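Local coordinates for putative membrane anchored protein (Corynebacterium diphtheriae, PDB 3LSO) that is of unknown function but is probably held in the bacterial membrane by a transmembrane helix, with an all-beta part outside, at residues B[34-38]-B[39-43]; B[348-351]-B[352-356]; B[379-382]-B[383-386]; B[387-390]-B[391-395]; B[432-436]-B[437-441]. All coordinates share one frame; numbering follows the deposited sequence.

Contact 1: residues B[34-38]-B[39-43]; sequences VSAAW and GLYKF
Strands 34-36 and 41-43 run antiparallel, with axes 4.8 Å apart at an angle of 169°, and Val34 pairs with Phe43 and Ala36 with Tyr41 through backbone hydrogen bonds. The bond from Ala36 N to Tyr41 O is 2.8 Å. That from Val34 N to Phe43 O is 2.9 Å. Between these pairs lies Ser35 with Lys42, a non-hydrogen-bonded pair.

The main side-chain contact is Val34 on Phe43. The two lie side by side and point the same way. Val34 sits over one face of the ring, displaced toward its rim, and its CB is 3.9 Å from the ring centroid in a CH-pi contact. Over that face CG1 lies near CE2, and Val34 CG2 is 3.7 Å from Phe43 CZ. Phe43 CG stands between its own backbone N and carbonyl carbon (chi1 70°), which brings the ring back over Val34. On the same face of the sheet Ala36 CB meets Tyr41 CB at 4.0 Å, while the phenol end leads away. Ser35 and Lys42 occupy the other face, where Ser35 OG is 3.8 Å from Lys42 CE. Val34 and Ala36 touch Ala172 of strand 170-177, the neighbour on the far side of strand 25-36.

At the turn, Leu40 N donates to Ala37 O at 2.9 Å, from above the carbonyl plane. Trp38 and Gly39 hold the corner positions, both with positive phi. Leu40 and Tyr41 both face Ala36, making a classic beta bulge. This is a beta hairpin closed by a type I' turn, in the N-terminal DIP2116-like domain of the E-set clan.

Contact 2: residues B[348-351]-B[352-356]; sequences VKYI and DGTGK
Ile351 O accepts from Thr354 within the turn, and Tyr350 OH accepts from Gly355 N just beyond it. Thr354 OG1 donates to Ile351 O at 2.8 Å, in the carbonyl plane and on a lone pair. Thr354 N adds a weak bond of 3.3 Å to the same Ile351 O. The hydroxyl is placed for this by chi1 64°, which sets OG1 between the backbone N and the carbonyl carbon. Further round, Gly355 N donates to Tyr350 OH at 3.1 Å, bent to 140° at the hydrogen. Tyr350 CG is anti to the backbone N (chi1 163°), and the ring reaches across the turn to meet that N-H.

One water links the same parts. It lies at the ring edge, 2.9 Å from Tyr350 OH, and accepts from Gly353 N at 3.0 Å.

Apolar packing is slight. Ile351 CG2 meets Thr354 CG2 at 3.6 Å, and the two side chains cross at a slant.

Outside the turn, strand 410-417 lies alongside. Glu415 N is hydrogen-bonded to Thr354 OG1, and Tyr350 packs on Ala414 and Phe416. Residues 351 to 354 form a type II beta turn, with Gly353 at its positive-phi corner. The turn interrupts strand 349-357, an outermost strand of its four-stranded antiparallel sheet.

Contact 3: residues B[379-382]-B[383-386]; sequences DPEW and KNES
A short 3-10 segment, running from Trp382 to Asn384, brings Trp382 against Glu385 and Glu381 against Asn384. Its backbone bonds each span three residues. Asn384 N donates to Glu381 O at 3.3 Å, and Glu385 N to Trp382 O at 3.0 Å. Both donors come from above the carbonyl plane rather than along a lone pair.

Of the side chains, Trp382 and Glu385 matter most. Glu385 CG comes within 4.0 Å of Trp382 CE3. The carboxylate plane stands 78° from the indole plane. Glu385 is bent at chi2 (-58°), which leaves its OE2 4.1 Å from Glu381 O. Its CB lies 3.4 Å from Trp382 O.

Ahead of the 3-10 segment comes an Asx turn. Asp379 OD1 accepts from Glu381 N at 2.9 Å, met from above the carboxylate plane. Pro380 CB lies over one face of the Trp382 indole, toward its rim, 3.6 Å above the plane.

The stretch lies in the long loop between strands 369-370 and 394-398. Trp382 NE1 is hydrogen-bonded to Glu339 OE1, which ties the indole to strand 335-343. Lys441 NZ donates to Pro380 O and makes a long, weak ion pair with Glu385.

Contact 4: residues B[387-390]-B[391-395]; sequences KKPN and ESYRG
Asn390 OD1 is gripped twice by Ser392. Ser392 OG donates to it at 2.5 Å and Ser392 N at 3.0 Å, and both donors lie in the plane of the amide carbonyl. Asn390 CG sits between its backbone N and carbonyl carbon (chi1 58°), a torsion that brings OD1 forward to Ser392 N and OG. The other end of the amide is held too, since Asn390 ND2 donates to Ala344 O. Ser392 OG in turn accepts from Ala344 N, and the serine hydroxyl therefore both donates and accepts.

The backbone closes behind this pair. Tyr393 N donates to Asn390 O at 3.0 Å with an angle of 169° at the hydrogen, making a type I beta turn from Asn390 to Tyr393.

The apolar part is Pro389 with Tyr393. Pro389 CB lies 3.6 Å from Tyr393 CB, and Pro389 CG sits over one face of the ring, 4.2 Å above its plane. The phenol end is hydrogen-bonded to Glu339 OE1.

Beyond the turn Arg394 folds back. Its NH1 donates to Glu391 O at 2.6 Å and to Tyr393 O at 3.0 Å, and both acceptors lie in the guanidinium plane. The two bonds to OD1 and the one to ND2 fix the rotation of the Asn390 amide. The turn is thereby tied to Ala344, directly after strand 335-343, just before strand 394-398 begins.

Contact 5: residues B[432-436]-B[437-441]; sequences GVYKY and SNSLK
Leu440 packs against three side chains of residues 432-436, all lying beside it and pointing the same way. Leu440 CD2 meets Tyr436 CE2 at 3.7 Å, while CD1 touches Lys435 CE at 4.1 Å and Val433 CG2 at 4.2 Å. Leu440 CG lies between the backbone N and the carbonyl carbon (chi1 75°), which brings its methyls to these partners. Lys435 CG also lies over one face of the Tyr436 ring.

Tyr434 and Lys441 pack on the other face of the sheet. Lys441 CG is 3.6 Å from Tyr434 CD1. Ser439 OG meets the same ring at its edge, in plane, 3.5 Å from CE1 of Tyr434.

These groups are set by a beta hairpin of strands 425-435 and 440-453. Lys435 and Leu440 form its last hydrogen-bonded pair. Leu440 N donates to Lys435 O at 2.9 Å, nearly straight along the carbonyl, and Lys435 N to Leu440 O at 3.1 Å. Residues 436-439 connect the strands, and Tyr436 enters with positive phi.

Further out, Lys435 NZ makes salt bridges to Asp295 and Asp297. Tyr436 OH is hydrogen-bonded to Asp297 and Thr296. The ring of Tyr434 meets that of Tyr338 on strand 335-343.

How the contacts relate
The five contacts follow one another along the chain. Contact 1 stands alone, in the N-terminal domain. Its centre is 101 to 108 Å from the centres of the others, across the centre of an elongated chain built mainly of strands. Contacts 2 to 5 cluster at the other end, with centres 11 to 23 Å apart. Contact 4 touches contacts 2, 3 and 5, and contact 3 also touches contact 5. Contact 3 runs straight into contact 4 in the loop before strand 394-398. Contacts 4 and 5 reach the same mixed sheet; contact 2 edges the four-stranded one. Local turns of one region thus pack together, well apart from the N-terminal hairpin.

Contact 1: residues B[34-38]-B[39-43]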
loop_
_atom_site.group_PDB
_atom_site.type_symbol
_atom_site.label_atom_id
_atom_site.label_comp_id
_atom_site.label_asym_id
_atom_site.label_seq_id
_atom_site.Cartn_x
_atom_site.Cartn_y
_atom_site.Cartn_z
ATOM N N VAL B 34 -2.537 -2.343 -54.511
ATOM C CA VAL B 34 -2.066 -3.624 -55.010
ATOM C C VAL B 34 -1.096 -3.380 -56.148
ATOM O O VAL B 34 -1.326 -2.536 -57.014
ATOM C CB VAL B 34 -3.219 -4.466 -55.546
ATOM C CG1 VAL B 34 -2.704 -5.845 -55.990
ATOM C CG2 VAL B 34 -4.334 -4.576 -54.496
ATOM N N SER B 35 0.009 -4.108 -56.119
ATOM C CA SER B 35 0.969 -4.128 -57.216
ATOM C C SER B 35 1.219 -5.591 -57.603
ATOM O O SER B 35 1.703 -6.398 -56.806
ATOM C CB SER B 35 2.264 -3.423 -56.823
ATOM O OG SER B 35 3.124 -3.283 -57.942
ATOM N N ALA B 36 0.834 -5.936 -58.819
ATOM C CA ALA B 36 0.994 -7.293 -59.322
ATOM C C ALA B 36 1.816 -7.302 -60.597
ATOM O O ALA B 36 1.932 -6.281 -61.292
ATOM C CB ALA B 36 -0.368 -7.929 -59.582
ATOM N N ALA B 37 2.370 -8.470 -60.897
ATOM C CA ALA B 37 3.038 -8.721 -62.155
ATOM C C ALA B 37 4.245 -7.815 -62.326
ATOM O O ALA B 37 4.350 -7.078 -63.300
ATOM C CB ALA B 37 2.069 -8.542 -63.291
ATOM N N TRP B 38 5.147 -7.841 -61.357
ATOM C CA TRP B 38 6.402 -7.123 -61.509
ATOM C C TRP B 38 6.157 -5.626 -61.746
ATOM O O TRP B 38 6.894 -4.965 -62.489
ATOM C CB TRP B 38 7.209 -7.790 -62.638
ATOM C CG TRP B 38 7.363 -9.246 -62.345
ATOM C CD1 TRP B 38 8.206 -9.796 -61.440
ATOM C CD2 TRP B 38 6.597 -10.323 -62.882
ATOM N NE1 TRP B 38 8.050 -11.153 -61.403
ATOM C CE2 TRP B 38 7.062 -11.507 -62.274
ATOM C CE3 TRP B 38 5.567 -10.405 -63.816
ATOM C CZ2 TRP B 38 6.535 -12.760 -62.566
ATOM C CZ3 TRP B 38 5.046 -11.654 -64.117
ATOM C CH2 TRP B 38 5.535 -12.815 -63.491
ATOM N N GLY B 39 5.100 -5.124 -61.105
ATOM C CA GLY B 39 4.676 -3.729 -61.186
ATOM C C GLY B 39 3.821 -3.317 -62.387
ATOM O O GLY B 39 3.435 -2.144 -62.509
ATOM N N LEU B 40 3.516 -4.264 -63.272
ATOM C CA LEU B 40 2.796 -3.940 -64.506
ATOM C C LEU B 40 1.265 -3.974 -64.352
ATOM O O LEU B 40 0.536 -3.720 -65.303
ATOM C CB LEU B 40 3.249 -4.851 -65.658
ATOM C CG LEU B 40 4.714 -4.779 -66.106
ATOM C CD1 LEU B 40 5.139 -6.048 -66.829
ATOM C CD2 LEU B 40 4.990 -3.554 -66.970
ATOM N N TYR B 41 0.790 -4.282 -63.151
ATOM C CA TYR B 41 -0.644 -4.371 -62.882
ATOM C C TYR B 41 -0.907 -3.685 -61.534
ATOM O O TYR B 41 -0.700 -4.264 -60.477
ATOM C CB TYR B 41 -1.094 -5.848 -62.882
ATOM C CG TYR B 41 -2.583 -6.084 -63.043
ATOM C CD1 TYR B 41 -3.154 -6.224 -64.312
ATOM C CD2 TYR B 41 -3.426 -6.179 -61.925
ATOM C CE1 TYR B 41 -4.531 -6.443 -64.462
ATOM C CE2 TYR B 41 -4.802 -6.397 -62.062
ATOM C CZ TYR B 41 -5.347 -6.533 -63.334
ATOM O OH TYR B 41 -6.704 -6.742 -63.494
ATOM N N LYS B 42 -1.317 -2.426 -61.579
ATOM C CA LYS B 42 -1.534 -1.652 -60.366
ATOM C C LYS B 42 -3.008 -1.307 -60.267
ATOM O O LYS B 42 -3.584 -0.766 -61.210
ATOM C CB LYS B 42 -0.663 -0.382 -60.371
ATOM C CG LYS B 42 0.834 -0.678 -60.303
ATOM C CD LYS B 42 1.730 0.556 -60.207
ATOM C CE LYS B 42 3.126 0.120 -59.742
ATOM N NZ LYS B 42 4.245 1.057 -60.054
ATOM N N PHE B 43 -3.635 -1.684 -59.164
ATOM C CA PHE B 43 -4.941 -1.147 -58.826
ATOM C C PHE B 43 -4.984 -0.802 -57.324
ATOM O O PHE B 43 -3.986 -0.956 -56.614
ATOM C CB PHE B 43 -6.100 -2.043 -59.327
ATOM C CG PHE B 43 -6.234 -3.345 -58.597
ATOM C CD1 PHE B 43 -7.135 -3.476 -57.544
ATOM C CD2 PHE B 43 -5.458 -4.443 -58.953
ATOM C CE1 PHE B 43 -7.252 -4.678 -56.841
ATOM C CE2 PHE B 43 -5.572 -5.655 -58.258
ATOM C CZ PHE B 43 -6.478 -5.770 -57.203
#

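Contact 2: residues B[348-351]-B[352-356]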
loop_
_atom_site.group_PDB
_atom_site.type_symbol
_atom_site.label_atom_id
_atom_site.label_comp_id
_atom_site.label_asym_id
_atom_site.label_seq_id
_atom_site.Cartn_x
_atom_site.Cartn_y
_atom_site.Cartn_z
ATOM N N VAL B 348 5.291 14.942 34.618
ATOM C CA VAL B 348 4.226 15.842 34.191
ATOM C C VAL B 348 3.412 16.299 35.421
ATOM O O VAL B 348 3.019 15.465 36.247
ATOM C CB VAL B 348 3.343 15.195 33.106
ATOM C CG1 VAL B 348 2.160 16.068 32.776
ATOM C CG2 VAL B 348 4.149 14.951 31.864
ATOM N N LYS B 349 3.175 17.610 35.551
ATOM C CA LYS B 349 2.568 18.154 36.778
ATOM C C LYS B 349 1.060 18.383 36.651
ATOM O O LYS B 349 0.596 19.007 35.695
ATOM C CB LYS B 349 3.221 19.477 37.187
ATOM C CG LYS B 349 4.610 19.390 37.829
ATOM C CD LYS B 349 5.225 20.824 37.902
ATOM C CE LYS B 349 6.661 20.846 38.487
ATOM N NZ LYS B 349 7.720 20.570 37.452
ATOM N N TYR B 350 0.298 17.900 37.620
ATOM C CA TYR B 350 -1.123 18.160 37.654
ATOM C C TYR B 350 -1.349 19.609 38.077
ATOM O O TYR B 350 -0.724 20.071 39.033
ATOM C CB TYR B 350 -1.777 17.183 38.621
ATOM C CG TYR B 350 -3.156 17.550 39.094
ATOM C CD1 TYR B 350 -4.311 17.180 38.372
ATOM C CD2 TYR B 350 -3.324 18.231 40.304
ATOM C CE1 TYR B 350 -5.592 17.504 38.839
ATOM C CE2 TYR B 350 -4.604 18.555 40.781
ATOM C CZ TYR B 350 -5.719 18.197 40.048
ATOM O OH TYR B 350 -6.934 18.550 40.569
ATOM N N ILE B 351 -2.207 20.330 37.353
ATOM C CA ILE B 351 -2.550 21.689 37.724
ATOM C C ILE B 351 -3.630 21.704 38.828
ATOM O O ILE B 351 -4.756 21.240 38.606
ATOM C CB ILE B 351 -3.105 22.501 36.533
ATOM C CG1 ILE B 351 -2.231 22.412 35.273
ATOM C CG2 ILE B 351 -3.368 23.959 36.952
ATOM C CD1 ILE B 351 -0.900 22.927 35.457
ATOM N N ASP B 352 -3.308 22.266 39.999
ATOM C CA ASP B 352 -4.267 22.284 41.103
ATOM C C ASP B 352 -5.596 22.861 40.689
ATOM O O ASP B 352 -5.663 23.903 40.013
ATOM C CB ASP B 352 -3.734 23.047 42.310
ATOM C CG ASP B 352 -2.405 22.484 42.809
ATOM O OD1 ASP B 352 -1.977 21.406 42.314
ATOM O OD2 ASP B 352 -1.778 23.112 43.692
ATOM N N GLY B 353 -6.651 22.150 41.091
ATOM C CA GLY B 353 -8.013 22.633 40.985
ATOM C C GLY B 353 -8.616 22.413 39.622
ATOM O O GLY B 353 -9.636 23.016 39.318
ATOM N N THR B 354 -8.014 21.559 38.798
ATOM C CA THR B 354 -8.523 21.368 37.453
ATOM C C THR B 354 -9.182 20.012 37.305
ATOM O O THR B 354 -9.919 19.773 36.334
ATOM C CB THR B 354 -7.426 21.509 36.341
ATOM O OG1 THR B 354 -6.419 20.470 36.458
ATOM C CG2 THR B 354 -6.796 22.846 36.385
ATOM N N GLY B 355 -8.880 19.127 38.251
ATOM C CA GLY B 355 -9.366 17.759 38.241
ATOM C C GLY B 355 -10.800 17.678 38.707
ATOM O O GLY B 355 -11.168 18.261 39.731
ATOM N N LYS B 356 -11.619 16.945 37.952
ATOM C CA LYS B 356 -13.035 16.757 38.275
ATOM C C LYS B 356 -13.649 15.630 37.470
ATOM O O LYS B 356 -13.106 15.269 36.405
ATOM C CB LYS B 356 -13.815 18.043 38.021
ATOM C CG LYS B 356 -13.939 18.453 36.579
ATOM C CD LYS B 356 -14.536 19.823 36.503
ATOM C CE LYS B 356 -13.596 20.869 37.166
ATOM N NZ LYS B 356 -13.996 22.325 36.912
HETATM O O HOH W 1 -7.216 19.986 43.127
#

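Contact 3: residues B[379-382]-B[383-386]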
loop_
_atom_site.group_PDB
_atom_site.type_symbol
_atom_site.label_atom_id
_atom_site.label_comp_id
_atom_site.label_asym_id
_atom_site.label_seq_id
_atom_site.Cartn_x
_atom_site.Cartn_y
_atom_site.Cartn_z
ATOM N N ASP B 379 -10.644 2.391 50.575
ATOM C CA ASP B 379 -9.218 2.632 50.375
ATOM C C ASP B 379 -8.693 1.684 49.292
ATOM O O ASP B 379 -8.741 0.453 49.474
ATOM C CB ASP B 379 -8.506 2.360 51.720
ATOM C CG ASP B 379 -7.056 2.825 51.762
ATOM O OD1 ASP B 379 -6.417 2.988 50.701
ATOM O OD2 ASP B 379 -6.543 3.018 52.889
ATOM N N PRO B 380 -8.188 2.224 48.164
ATOM C CA PRO B 380 -7.663 1.385 47.103
ATOM C C PRO B 380 -6.336 0.764 47.482
ATOM O O PRO B 380 -5.871 -0.149 46.820
ATOM C CB PRO B 380 -7.444 2.367 45.972
ATOM C CG PRO B 380 -7.144 3.602 46.638
ATOM C CD PRO B 380 -8.088 3.640 47.801
ATOM N N GLU B 381 -5.722 1.268 48.537
ATOM C CA GLU B 381 -4.499 0.676 49.062
ATOM C C GLU B 381 -3.460 0.406 47.978
ATOM O O GLU B 381 -2.992 -0.742 47.807
ATOM C CB GLU B 381 -4.805 -0.583 49.853
ATOM C CG GLU B 381 -5.371 -0.277 51.216
ATOM C CD GLU B 381 -5.822 -1.521 51.958
ATOM O OE1 GLU B 381 -5.916 -2.605 51.339
ATOM O OE2 GLU B 381 -6.098 -1.404 53.169
ATOM N N TRP B 382 -3.111 1.489 47.277
ATOM C CA TRP B 382 -2.156 1.484 46.184
ATOM C C TRP B 382 -0.778 1.158 46.677
ATOM O O TRP B 382 0.040 0.706 45.902
ATOM C CB TRP B 382 -2.078 2.855 45.521
ATOM C CG TRP B 382 -3.274 3.277 44.711
ATOM C CD1 TRP B 382 -4.171 4.239 45.034
ATOM C CD2 TRP B 382 -3.687 2.746 43.456
ATOM N NE1 TRP B 382 -5.123 4.350 44.066
ATOM C CE2 TRP B 382 -4.846 3.447 43.074
ATOM C CE3 TRP B 382 -3.189 1.740 42.612
ATOM C CZ2 TRP B 382 -5.519 3.189 41.865
ATOM C CZ3 TRP B 382 -3.845 1.483 41.422
ATOM C CH2 TRP B 382 -5.004 2.207 41.055
ATOM N N LYS B 383 -0.517 1.392 47.960
ATOM C CA LYS B 383 0.807 1.214 48.524
ATOM C C LYS B 383 1.166 -0.255 48.563
ATOM O O LYS B 383 2.302 -0.616 48.885
ATOM C CB LYS B 383 0.883 1.819 49.933
ATOM C CG LYS B 383 0.313 0.916 51.036
ATOM C CD LYS B 383 -0.351 1.665 52.172
ATOM C CE LYS B 383 -1.009 0.677 53.136
ATOM N NZ LYS B 383 -1.687 1.328 54.312
ATOM N N ASN B 384 0.210 -1.119 48.269
ATOM C CA ASN B 384 0.502 -2.556 48.288
ATOM C C ASN B 384 0.454 -3.138 46.901
ATOM O O ASN B 384 0.608 -4.358 46.744
ATOM C CB ASN B 384 -0.474 -3.352 49.167
ATOM C CG ASN B 384 -0.523 -2.868 50.588
ATOM O OD1 ASN B 384 0.481 -2.447 51.180
ATOM N ND2 ASN B 384 -1.710 -2.946 51.164
ATOM N N GLU B 385 0.192 -2.281 45.912
ATOM C CA GLU B 385 0.247 -2.679 44.514
ATOM C C GLU B 385 1.673 -2.544 44.079
ATOM O O GLU B 385 2.412 -1.723 44.620
ATOM C CB GLU B 385 -0.622 -1.784 43.657
ATOM C CG GLU B 385 -2.059 -1.807 44.044
ATOM C CD GLU B 385 -2.648 -3.200 43.991
ATOM O OE1 GLU B 385 -2.758 -3.743 42.869
ATOM O OE2 GLU B 385 -3.007 -3.744 45.071
ATOM N N SER B 386 2.077 -3.344 43.108
ATOM C CA SER B 386 3.457 -3.282 42.673
ATOM C C SER B 386 3.662 -2.099 41.736
ATOM O O SER B 386 4.713 -1.472 41.745
ATOM C CB SER B 386 3.904 -4.585 42.025
ATOM O OG SER B 386 3.409 -4.665 40.709
#

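Contact 4: residues B[387-390]-B[391-395]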
loop_
_atom_site.group_PDB
_atom_site.type_symbol
_atom_site.label_atom_id
_atom_site.label_comp_id
_atom_site.label_asym_id
_atom_site.label_seq_id
_atom_site.Cartn_x
_atom_site.Cartn_y
_atom_site.Cartn_z
ATOM N N LYS B 387 2.658 -1.776 40.942
ATOM C CA LYS B 387 2.792 -0.604 40.121
ATOM C C LYS B 387 1.875 0.456 40.675
ATOM O O LYS B 387 0.668 0.234 40.701
ATOM C CB LYS B 387 2.447 -0.928 38.673
ATOM C CG LYS B 387 3.302 -0.137 37.678
ATOM C CD LYS B 387 3.209 -0.690 36.248
ATOM C CE LYS B 387 3.624 -2.176 36.129
ATOM N NZ LYS B 387 3.199 -2.749 34.805
ATOM N N LYS B 388 2.441 1.590 41.111
ATOM C CA LYS B 388 1.709 2.637 41.868
ATOM C C LYS B 388 1.523 3.904 41.053
ATOM O O LYS B 388 2.396 4.265 40.252
ATOM C CB LYS B 388 2.454 3.022 43.165
ATOM C CG LYS B 388 2.662 1.880 44.141
ATOM C CD LYS B 388 3.876 2.086 45.062
ATOM C CE LYS B 388 4.201 0.826 45.929
ATOM N NZ LYS B 388 5.120 -0.154 45.271
ATOM N N PRO B 389 0.422 4.630 41.301
ATOM C CA PRO B 389 0.248 5.969 40.714
ATOM C C PRO B 389 1.384 6.877 41.171
ATOM O O PRO B 389 1.961 6.625 42.227
ATOM C CB PRO B 389 -1.061 6.467 41.330
ATOM C CG PRO B 389 -1.679 5.245 42.021
ATOM C CD PRO B 389 -0.552 4.358 42.371
ATOM N N ASN B 390 1.713 7.912 40.398
ATOM C CA ASN B 390 2.748 8.854 40.809
ATOM C C ASN B 390 2.150 10.170 41.330
ATOM O O ASN B 390 0.934 10.286 41.480
ATOM C CB ASN B 390 3.741 9.091 39.669
ATOM C CG ASN B 390 3.071 9.619 38.419
ATOM O OD1 ASN B 390 2.309 10.612 38.468
ATOM N ND2 ASN B 390 3.335 8.963 37.288
ATOM N N GLU B 391 3.007 11.158 41.588
ATOM C CA GLU B 391 2.581 12.430 42.188
ATOM C C GLU B 391 1.478 13.157 41.412
ATOM O O GLU B 391 0.781 13.984 41.968
ATOM C CB GLU B 391 3.788 13.363 42.388
ATOM C CG GLU B 391 4.875 12.795 43.330
ATOM C CD GLU B 391 6.325 13.369 43.078
ATOM O OE1 GLU B 391 6.699 13.695 41.909
ATOM O OE2 GLU B 391 7.104 13.470 44.072
ATOM N N SER B 392 1.319 12.862 40.130
ATOM C CA SER B 392 0.327 13.558 39.329
ATOM C C SER B 392 -1.093 13.038 39.554
ATOM O O SER B 392 -2.056 13.698 39.219
ATOM C CB SER B 392 0.668 13.415 37.854
ATOM O OG SER B 392 0.555 12.061 37.421
ATOM N N TYR B 393 -1.227 11.838 40.093
ATOM C CA TYR B 393 -2.518 11.190 40.144
ATOM C C TYR B 393 -3.369 11.816 41.213
ATOM O O TYR B 393 -2.861 12.103 42.324
ATOM C CB TYR B 393 -2.325 9.731 40.487
ATOM C CG TYR B 393 -3.588 8.943 40.602
ATOM C CD1 TYR B 393 -4.196 8.411 39.464
ATOM C CD2 TYR B 393 -4.160 8.687 41.850
ATOM C CE1 TYR B 393 -5.349 7.649 39.565
ATOM C CE2 TYR B 393 -5.321 7.933 41.960
ATOM C CZ TYR B 393 -5.904 7.414 40.813
ATOM O OH TYR B 393 -7.040 6.661 40.897
ATOM N N ARG B 394 -4.647 12.010 40.885
ATOM C CA ARG B 394 -5.632 12.460 41.829
ATOM C C ARG B 394 -6.834 11.596 41.583
ATOM O O ARG B 394 -7.407 11.646 40.484
ATOM C CB ARG B 394 -6.026 13.903 41.573
ATOM C CG ARG B 394 -4.887 14.917 41.686
ATOM C CD ARG B 394 -4.424 15.073 43.110
ATOM N NE ARG B 394 -3.446 16.130 43.208
ATOM C CZ ARG B 394 -2.150 15.986 42.949
ATOM N NH1 ARG B 394 -1.652 14.805 42.556
ATOM N NH2 ARG B 394 -1.353 17.043 43.076
ATOM N N GLY B 395 -7.226 10.813 42.604
ATOM C CA GLY B 395 -8.323 9.852 42.484
ATOM C C GLY B 395 -9.607 10.231 43.205
ATOM O O GLY B 395 -9.601 10.577 44.391
#

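Contact 5: residues B[432-436]-B[437-441]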
loop_
_atom_site.group_PDB
_atom_site.type_symbol
_atom_site.label_atom_id
_atom_site.label_comp_id
_atom_site.label_asym_id
_atom_site.label_seq_id
_atom_site.Cartn_x
_atom_site.Cartn_y
_atom_site.Cartn_z
ATOM N N GLY B 432 -6.175 5.544 36.382
ATOM C CA GLY B 432 -6.146 4.674 37.563
ATOM C C GLY B 432 -7.587 4.235 37.827
ATOM O O GLY B 432 -8.503 5.057 37.724
ATOM N N VAL B 433 -7.815 2.951 38.111
ATOM C CA VAL B 433 -9.163 2.503 38.440
ATOM C C VAL B 433 -9.150 1.558 39.616
ATOM O O VAL B 433 -8.232 0.758 39.774
ATOM C CB VAL B 433 -9.849 1.800 37.271
ATOM C CG1 VAL B 433 -9.946 2.727 36.141
ATOM C CG2 VAL B 433 -9.029 0.620 36.821
ATOM N N TYR B 434 -10.190 1.645 40.429
ATOM C CA TYR B 434 -10.400 0.698 41.505
ATOM C C TYR B 434 -11.890 0.468 41.410
ATOM O O TYR B 434 -12.671 1.432 41.582
ATOM C CB TYR B 434 -10.009 1.322 42.853
ATOM C CG TYR B 434 -10.356 0.522 44.074
ATOM C CD1 TYR B 434 -10.218 -0.880 44.091
ATOM C CD2 TYR B 434 -10.800 1.156 45.241
ATOM C CE1 TYR B 434 -10.546 -1.627 45.235
ATOM C CE2 TYR B 434 -11.124 0.417 46.405
ATOM C CZ TYR B 434 -10.994 -0.962 46.374
ATOM O OH TYR B 434 -11.280 -1.686 47.480
ATOM N N LYS B 435 -12.278 -0.782 41.108
ATOM C CA LYS B 435 -13.663 -1.109 40.756
ATOM C C LYS B 435 -13.943 -2.567 40.987
ATOM O O LYS B 435 -13.004 -3.346 41.194
ATOM C CB LYS B 435 -13.916 -0.783 39.282
ATOM C CG LYS B 435 -13.173 -1.670 38.292
ATOM C CD LYS B 435 -13.176 -1.066 36.911
ATOM C CE LYS B 435 -12.608 -2.053 35.908
ATOM N NZ LYS B 435 -12.758 -1.570 34.510
ATOM N N TYR B 436 -15.222 -2.937 40.902
ATOM C CA TYR B 436 -15.696 -4.326 41.054
ATOM C C TYR B 436 -15.834 -4.782 42.495
ATOM O O TYR B 436 -15.055 -4.353 43.363
ATOM C CB TYR B 436 -14.816 -5.354 40.331
ATOM C CG TYR B 436 -14.738 -5.169 38.846
ATOM C CD1 TYR B 436 -15.624 -4.323 38.182
ATOM C CD2 TYR B 436 -13.785 -5.851 38.099
ATOM C CE1 TYR B 436 -15.548 -4.149 36.816
ATOM C CE2 TYR B 436 -13.707 -5.709 36.721
ATOM C CZ TYR B 436 -14.592 -4.848 36.083
ATOM O OH TYR B 436 -14.527 -4.685 34.717
ATOM N N SER B 437 -16.847 -5.638 42.713
ATOM C CA SER B 437 -17.051 -6.446 43.912
ATOM C C SER B 437 -15.779 -7.224 44.236
ATOM O O SER B 437 -15.200 -7.040 45.295
ATOM C CB SER B 437 -18.188 -7.435 43.608
ATOM O OG SER B 437 -18.988 -7.774 44.733
ATOM N N ASN B 438 -15.381 -8.144 43.354
ATOM C CA ASN B 438 -14.075 -8.797 43.448
ATOM C C ASN B 438 -13.136 -7.753 42.896
ATOM O O ASN B 438 -12.928 -7.677 41.670
ATOM C CB ASN B 438 -14.017 -10.086 42.623
ATOM C CG ASN B 438 -12.889 -11.034 43.077
ATOM O OD1 ASN B 438 -11.766 -10.600 43.310
ATOM N ND2 ASN B 438 -13.194 -12.353 43.202
ATOM N N SER B 439 -12.585 -6.943 43.791
ATOM C CA SER B 439 -12.125 -5.599 43.416
ATOM C C SER B 439 -10.761 -5.545 42.717
ATOM O O SER B 439 -9.759 -5.989 43.276
ATOM C CB SER B 439 -12.091 -4.706 44.651
ATOM O OG SER B 439 -11.031 -5.060 45.511
ATOM N N LEU B 440 -10.693 -4.993 41.518
ATOM C CA LEU B 440 -9.389 -4.847 40.916
ATOM C C LEU B 440 -8.869 -3.411 40.972
ATOM O O LEU B 440 -9.627 -2.463 41.163
ATOM C CB LEU B 440 -9.365 -5.405 39.488
ATOM C CG LEU B 440 -9.996 -4.712 38.274
ATOM C CD1 LEU B 440 -9.267 -3.436 37.860
ATOM C CD2 LEU B 440 -10.027 -5.682 37.103
ATOM N N LYS B 441 -7.565 -3.272 40.800
ATOM C CA LYS B 441 -6.897 -1.990 40.788
ATOM C C LYS B 441 -5.981 -2.029 39.577
ATOM O O LYS B 441 -5.261 -3.018 39.365
ATOM C CB LYS B 441 -6.074 -1.789 42.078
ATOM C CG LYS B 441 -6.866 -1.907 43.399
ATOM C CD LYS B 441 -6.046 -2.535 44.533
ATOM C CE LYS B 441 -6.954 -2.980 45.670
ATOM N NZ LYS B 441 -6.337 -2.828 47.014
#